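Local coordinates for protein phenylalanine--tRNA ligase beta subunit (Bacteroides fragilis, PDB 3IG2) that forms the core domain of the beta subunit of the tetrameric ligase that charges tRNA(Phe) with phenylalanine at the expense of ATP, at residues V13-N27 with N81-Y93. Numbering follows the deposited sequence.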
loop_
_atom_site.group_PDB
_atom_site.type_symbol
_atom_site.label_atom_id
_atom_site.label_comp_id
_atom_site.label_asym_id
_atom_site.label_seq_id
_atom_site.Cartn_x
_atom_site.Cartn_y
_atom_site.Cartn_z
ATOM N N VAL B 13 -7.161 -9.502 -14.616
ATOM C CA VAL B 13 -6.498 -8.245 -15.014
ATOM C C VAL B 13 -7.183 -7.010 -14.440
ATOM O O VAL B 13 -6.504 -6.074 -14.004
ATOM C CB VAL B 13 -6.320 -8.151 -16.546
ATOM C CG1 VAL B 13 -5.881 -6.756 -16.972
ATOM C CG2 VAL B 13 -5.264 -9.180 -17.007
ATOM N N ALA B 14 -8.518 -7.042 -14.396
ATOM C CA ALA B 14 -9.312 -5.976 -13.794
ATOM C C ALA B 14 -9.003 -5.832 -12.311
ATOM O O ALA B 14 -8.810 -4.707 -11.825
ATOM C CB ALA B 14 -10.798 -6.218 -14.005
ATOM N N GLU B 15 -8.963 -6.956 -11.595
ATOM C CA GLU B 15 -8.653 -6.955 -10.165
ATOM C C GLU B 15 -7.255 -6.400 -9.913
ATOM O O GLU B 15 -7.044 -5.632 -8.962
ATOM C CB GLU B 15 -8.796 -8.361 -9.572
ATOM C CG GLU B 15 -10.213 -8.950 -9.712
ATOM C CD GLU B 15 -10.381 -10.308 -9.019
ATOM O OE1 GLU B 15 -9.358 -10.993 -8.790
ATOM O OE2 GLU B 15 -11.531 -10.692 -8.687
ATOM N N GLN B 16 -6.304 -6.780 -10.770
ATOM C CA GLN B 16 -4.937 -6.301 -10.647
ATOM C C GLN B 16 -4.841 -4.798 -10.883
ATOM O O GLN B 16 -4.194 -4.084 -10.111
ATOM C CB GLN B 16 -4.027 -7.022 -11.622
ATOM C CG GLN B 16 -2.612 -6.494 -11.624
ATOM C CD GLN B 16 -1.748 -7.237 -12.612
ATOM O OE1 GLN B 16 -1.424 -6.718 -13.681
ATOM N NE2 GLN B 16 -1.413 -8.472 -12.287
ATOM N N LEU B 17 -5.505 -4.314 -11.928
ATOM C CA LEU B 17 -5.506 -2.887 -12.231
ATOM C C LEU B 17 -6.190 -2.069 -11.132
ATOM O O LEU B 17 -5.670 -1.018 -10.736
ATOM C CB LEU B 17 -6.138 -2.615 -13.609
ATOM C CG LEU B 17 -5.317 -3.108 -14.803
ATOM C CD1 LEU B 17 -6.086 -3.038 -16.119
ATOM C CD2 LEU B 17 -4.004 -2.317 -14.899
ATOM N N VAL B 18 -7.331 -2.551 -10.631
ATOM C CA VAL B 18 -8.048 -1.871 -9.542
ATOM C C VAL B 18 -7.124 -1.835 -8.323
ATOM O O VAL B 18 -6.993 -0.813 -7.670
ATOM C CB VAL B 18 -9.427 -2.545 -9.218
ATOM C CG1 VAL B 18 -10.058 -1.964 -7.931
ATOM C CG2 VAL B 18 -10.396 -2.376 -10.397
ATOM N N GLY B 19 -6.435 -2.947 -8.061
ATOM C CA GLY B 19 -5.458 -3.016 -6.971
ATOM C C GLY B 19 -4.382 -1.932 -7.090
ATOM O O GLY B 19 -3.852 -1.470 -6.083
ATOM N N CYS B 20 -4.063 -1.527 -8.319
ATOM C CA CYS B 20 -3.023 -0.533 -8.579
ATOM C C CYS B 20 -3.582 0.881 -8.667
ATOM O O CYS B 20 -2.883 1.810 -9.103
ATOM C CB CYS B 20 -2.254 -0.883 -9.862
ATOM S SG CYS B 20 -1.249 -2.336 -9.684
ATOM N N GLY B 21 -4.835 1.053 -8.258
ATOM C CA GLY B 21 -5.445 2.385 -8.246
ATOM C C GLY B 21 -6.135 2.792 -9.549
ATOM O O GLY B 21 -6.468 3.968 -9.716
ATOM N N PHE B 22 -6.358 1.851 -10.472
ATOM C CA PHE B 22 -7.149 2.162 -11.674
ATOM C C PHE B 22 -8.623 2.079 -11.343
ATOM O O PHE B 22 -9.016 1.307 -10.464
ATOM C CB PHE B 22 -6.882 1.169 -12.816
ATOM C CG PHE B 22 -5.614 1.411 -13.568
ATOM C CD1 PHE B 22 -5.654 1.911 -14.854
ATOM C CD2 PHE B 22 -4.370 1.116 -12.995
ATOM C CE1 PHE B 22 -4.478 2.128 -15.577
ATOM C CE2 PHE B 22 -3.169 1.324 -13.716
ATOM C CZ PHE B 22 -3.226 1.818 -14.999
ATOM N N ASN B 23 -9.427 2.827 -12.097
ATOM C CA ASN B 23 -10.887 2.645 -12.169
ATOM C C ASN B 23 -11.274 2.208 -13.570
ATOM O O ASN B 23 -10.792 2.779 -14.535
ATOM C CB ASN B 23 -11.594 3.976 -11.899
ATOM C CG ASN B 23 -11.326 4.500 -10.502
ATOM O OD1 ASN B 23 -11.728 3.886 -9.519
ATOM N ND2 ASN B 23 -10.624 5.622 -10.405
ATOM N N GLU B 24 -12.174 1.233 -13.679
ATOM C CA GLU B 24 -12.728 0.851 -14.954
ATOM C C GLU B 24 -13.688 1.917 -15.528
ATOM O O GLU B 24 -14.500 2.493 -14.799
ATOM C CB GLU B 24 -13.439 -0.509 -14.829
ATOM C CG GLU B 24 -13.767 -1.123 -16.190
ATOM C CD GLU B 24 -14.213 -2.607 -16.134
ATOM O OE1 GLU B 24 -14.646 -3.125 -17.193
ATOM O OE2 GLU B 24 -14.118 -3.255 -15.070
ATOM N N ILE B 25 -13.603 2.172 -16.832
ATOM C CA ILE B 25 -14.550 3.068 -17.486
ATOM C C ILE B 25 -15.271 2.367 -18.621
ATOM O O ILE B 25 -14.830 1.316 -19.102
ATOM C CB ILE B 25 -13.897 4.394 -18.014
ATOM C CG1 ILE B 25 -12.826 4.084 -19.069
ATOM C CG2 ILE B 25 -13.390 5.245 -16.809
ATOM C CD1 ILE B 25 -12.200 5.316 -19.808
ATOM N N LEU B 26 -16.389 2.954 -19.043
ATOM C CA LEU B 26 -17.170 2.333 -20.091
ATOM C C LEU B 26 -17.631 3.439 -21.001
ATOM O O LEU B 26 -18.330 4.327 -20.560
ATOM C CB LEU B 26 -18.365 1.625 -19.467
ATOM C CG LEU B 26 -18.892 0.333 -20.092
ATOM C CD1 LEU B 26 -19.239 0.434 -21.594
ATOM C CD2 LEU B 26 -17.934 -0.855 -19.789
ATOM N N ASN B 27 -17.217 3.400 -22.260
ATOM C CA ASN B 27 -17.601 4.428 -23.223
ATOM C C ASN B 27 -18.461 3.864 -24.363
ATOM O O ASN B 27 -18.362 2.684 -24.714
ATOM C CB ASN B 27 -16.352 5.163 -23.771
ATOM C CG ASN B 27 -15.636 6.024 -22.693
ATOM O OD1 ASN B 27 -14.494 5.775 -22.333
ATOM N ND2 ASN B 27 -16.308 7.005 -22.202
ATOM N N ASN B 81 -4.757 16.475 -6.349
ATOM C CA ASN B 81 -3.422 16.322 -6.883
ATOM C C ASN B 81 -3.156 14.895 -7.346
ATOM O O ASN B 81 -2.044 14.391 -7.190
ATOM C CB ASN B 81 -2.401 16.753 -5.832
ATOM C CG ASN B 81 -2.431 18.238 -5.570
ATOM O OD1 ASN B 81 -1.504 18.957 -5.949
ATOM N ND2 ASN B 81 -3.493 18.716 -4.916
ATOM N N ALA B 82 -4.173 14.257 -7.929
ATOM C CA ALA B 82 -4.074 12.846 -8.305
ATOM C C ALA B 82 -4.062 12.569 -9.808
ATOM O O ALA B 82 -4.769 13.197 -10.594
ATOM C CB ALA B 82 -5.173 12.026 -7.623
ATOM N N ASP B 83 -3.242 11.604 -10.194
ATOM C CA ASP B 83 -3.258 11.083 -11.545
ATOM C C ASP B 83 -4.581 10.338 -11.738
ATOM O O ASP B 83 -5.068 9.696 -10.814
ATOM C CB ASP B 83 -2.088 10.108 -11.743
ATOM C CG ASP B 83 -0.709 10.794 -11.679
ATOM O OD1 ASP B 83 -0.588 12.004 -12.005
ATOM O OD2 ASP B 83 0.264 10.121 -11.299
ATOM N N LEU B 84 -5.165 10.432 -12.929
ATOM C CA LEU B 84 -6.262 9.562 -13.299
ATOM C C LEU B 84 -5.671 8.320 -13.923
ATOM O O LEU B 84 -4.775 8.424 -14.754
ATOM C CB LEU B 84 -7.157 10.234 -14.321
ATOM C CG LEU B 84 -7.872 11.503 -13.898
ATOM C CD1 LEU B 84 -8.775 11.900 -15.055
ATOM C CD2 LEU B 84 -8.689 11.304 -12.598
ATOM N N LYS B 85 -6.176 7.159 -13.514
ATOM C CA LYS B 85 -5.804 5.892 -14.114
ATOM C C LYS B 85 -7.037 5.104 -14.469
ATOM O O LYS B 85 -7.758 4.632 -13.584
ATOM C CB LYS B 85 -4.929 5.072 -13.173
ATOM C CG LYS B 85 -3.679 5.803 -12.774
ATOM C CD LYS B 85 -2.619 4.842 -12.286
ATOM C CE LYS B 85 -2.729 4.648 -10.827
ATOM N NZ LYS B 85 -1.957 5.712 -10.171
ATOM N N PHE B 86 -7.255 4.955 -15.778
ATOM C CA PHE B 86 -8.448 4.334 -16.293
ATOM C C PHE B 86 -8.132 3.112 -17.150
ATOM O O PHE B 86 -7.081 3.038 -17.784
ATOM C CB PHE B 86 -9.197 5.321 -17.193
ATOM C CG PHE B 86 -9.786 6.496 -16.472
ATOM C CD1 PHE B 86 -10.296 6.375 -15.181
ATOM C CD2 PHE B 86 -9.871 7.725 -17.106
ATOM C CE1 PHE B 86 -10.869 7.484 -14.524
ATOM C CE2 PHE B 86 -10.448 8.831 -16.472
ATOM C CZ PHE B 86 -10.938 8.711 -15.175
ATOM N N PHE B 87 -9.061 2.165 -17.178
ATOM C CA PHE B 87 -8.977 1.088 -18.139
ATOM C C PHE B 87 -10.353 0.755 -18.687
ATOM O O PHE B 87 -11.368 0.988 -18.024
ATOM C CB PHE B 87 -8.267 -0.157 -17.567
ATOM C CG PHE B 87 -9.060 -0.922 -16.550
ATOM C CD1 PHE B 87 -9.839 -2.004 -16.932
ATOM C CD2 PHE B 87 -8.980 -0.595 -15.189
ATOM C CE1 PHE B 87 -10.566 -2.728 -15.994
ATOM C CE2 PHE B 87 -9.715 -1.306 -14.239
ATOM C CZ PHE B 87 -10.513 -2.379 -14.635
ATOM N N GLU B 88 -10.380 0.208 -19.901
ATOM C CA GLU B 88 -11.635 -0.157 -20.510
ATOM C C GLU B 88 -11.434 -1.388 -21.353
ATOM O O GLU B 88 -10.477 -1.458 -22.103
ATOM C CB GLU B 88 -12.194 1.000 -21.342
ATOM C CG GLU B 88 -13.457 0.622 -22.137
ATOM C CD GLU B 88 -14.077 1.812 -22.842
ATOM O OE1 GLU B 88 -13.387 2.866 -22.922
ATOM O OE2 GLU B 88 -15.251 1.692 -23.298
ATOM N N PHE B 89 -12.316 -2.375 -21.174
ATOM C CA PHE B 89 -12.456 -3.464 -22.128
ATOM C C PHE B 89 -13.594 -3.138 -23.089
ATOM O O PHE B 89 -14.680 -2.745 -22.660
ATOM C CB PHE B 89 -12.810 -4.752 -21.422
ATOM C CG PHE B 89 -11.692 -5.347 -20.645
ATOM C CD1 PHE B 89 -10.841 -6.244 -21.232
ATOM C CD2 PHE B 89 -11.524 -5.035 -19.307
ATOM C CE1 PHE B 89 -9.796 -6.804 -20.534
ATOM C CE2 PHE B 89 -10.479 -5.600 -18.569
ATOM C CZ PHE B 89 -9.603 -6.496 -19.198
ATOM N N GLY B 90 -13.359 -3.308 -24.381
ATOM C CA GLY B 90 -14.421 -3.045 -25.338
ATOM C C GLY B 90 -14.118 -3.516 -26.742
ATOM O O GLY B 90 -12.954 -3.710 -27.111
ATOM N N ASN B 91 -15.175 -3.714 -27.521
ATOM C CA ASN B 91 -15.022 -3.999 -28.937
ATOM C C ASN B 91 -14.761 -2.732 -29.722
ATOM O O ASN B 91 -15.324 -1.674 -29.389
ATOM C CB ASN B 91 -16.282 -4.639 -29.498
ATOM C CG ASN B 91 -16.495 -6.080 -28.994
ATOM O OD1 ASN B 91 -17.546 -6.387 -28.468
ATOM N ND2 ASN B 91 -15.505 -6.939 -29.161
ATOM N N CYS B 92 -13.922 -2.873 -30.755
ATOM C CA CYS B 92 -13.775 -1.898 -31.824
ATOM C C CYS B 92 -14.161 -2.565 -33.126
ATOM O O CYS B 92 -14.261 -3.773 -33.190
ATOM C CB CYS B 92 -12.330 -1.387 -31.912
ATOM S SG CYS B 92 -11.918 -0.408 -30.485
ATOM N N TYR B 93 -14.380 -1.757 -34.153
ATOM C CA TYR B 93 -14.973 -2.188 -35.394
ATOM C C TYR B 93 -14.180 -1.628 -36.579
ATOM O O TYR B 93 -13.646 -0.523 -36.512
ATOM C CB TYR B 93 -16.443 -1.728 -35.446
ATOM C CG TYR B 93 -17.228 -2.263 -34.272
ATOM C CD1 TYR B 93 -17.845 -3.512 -34.341
ATOM C CD2 TYR B 93 -17.300 -1.556 -33.080
ATOM C CE1 TYR B 93 -18.532 -4.038 -33.255
ATOM C CE2 TYR B 93 -17.996 -2.072 -31.980
ATOM C CZ TYR B 93 -18.618 -3.315 -32.082
ATOM O OH TYR B 93 -19.305 -3.851 -31.023
HETATM O O HOH W 1 -14.669 -1.734 -19.432
#
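Ala14 CB sits 3.9 Å from CZ of Phe87, where helix 13-19 runs alongside strand 85-93 in nearly the opposite direction (169°). One turn on, Leu17 CD1 covers one face of the Phe87 ring in a CH-pi contact, 3.7 Å from CG, while Val18 CG2 meets the ring edge. A Schellman motif with Gly21 at C-prime (positive phi) ends the helix, Phe22 N bonding back to Leu17 O and Gly21 N to Val18 O. The Phe22 ring lies between Leu17 CD2 and Lys85 CB, the latter 3.7 Å from its centroid.

Asn23 then pairs with Phe86 and Glu24 with Phe87, setting strand 23-24 parallel at the end of the chain's mixed sheet; strand 109-121 flanks strand 85-95 on its other side. Asn23 N donates to Lys85 O (2.9 Å), Phe87 N to Asn23 O, and Ile25 N to Phe87 O (2.8 Å, 168° at the hydrogen). With chi1 at 72°, Phe87 CG stands between backbone N and carbonyl carbon, and Glu24 CB covers the ring face opposite Leu17. Ile25 CG2 lies over the Phe86 ring. A water joins Glu24 OE1 and Ile25 O to Phe89 N. Asn27 N reaches Glu88 OE2 (2.8 Å) from above the carboxylate plane; Arg62 salt-bridges the same oxygen, probably keeping Glu88 ionised.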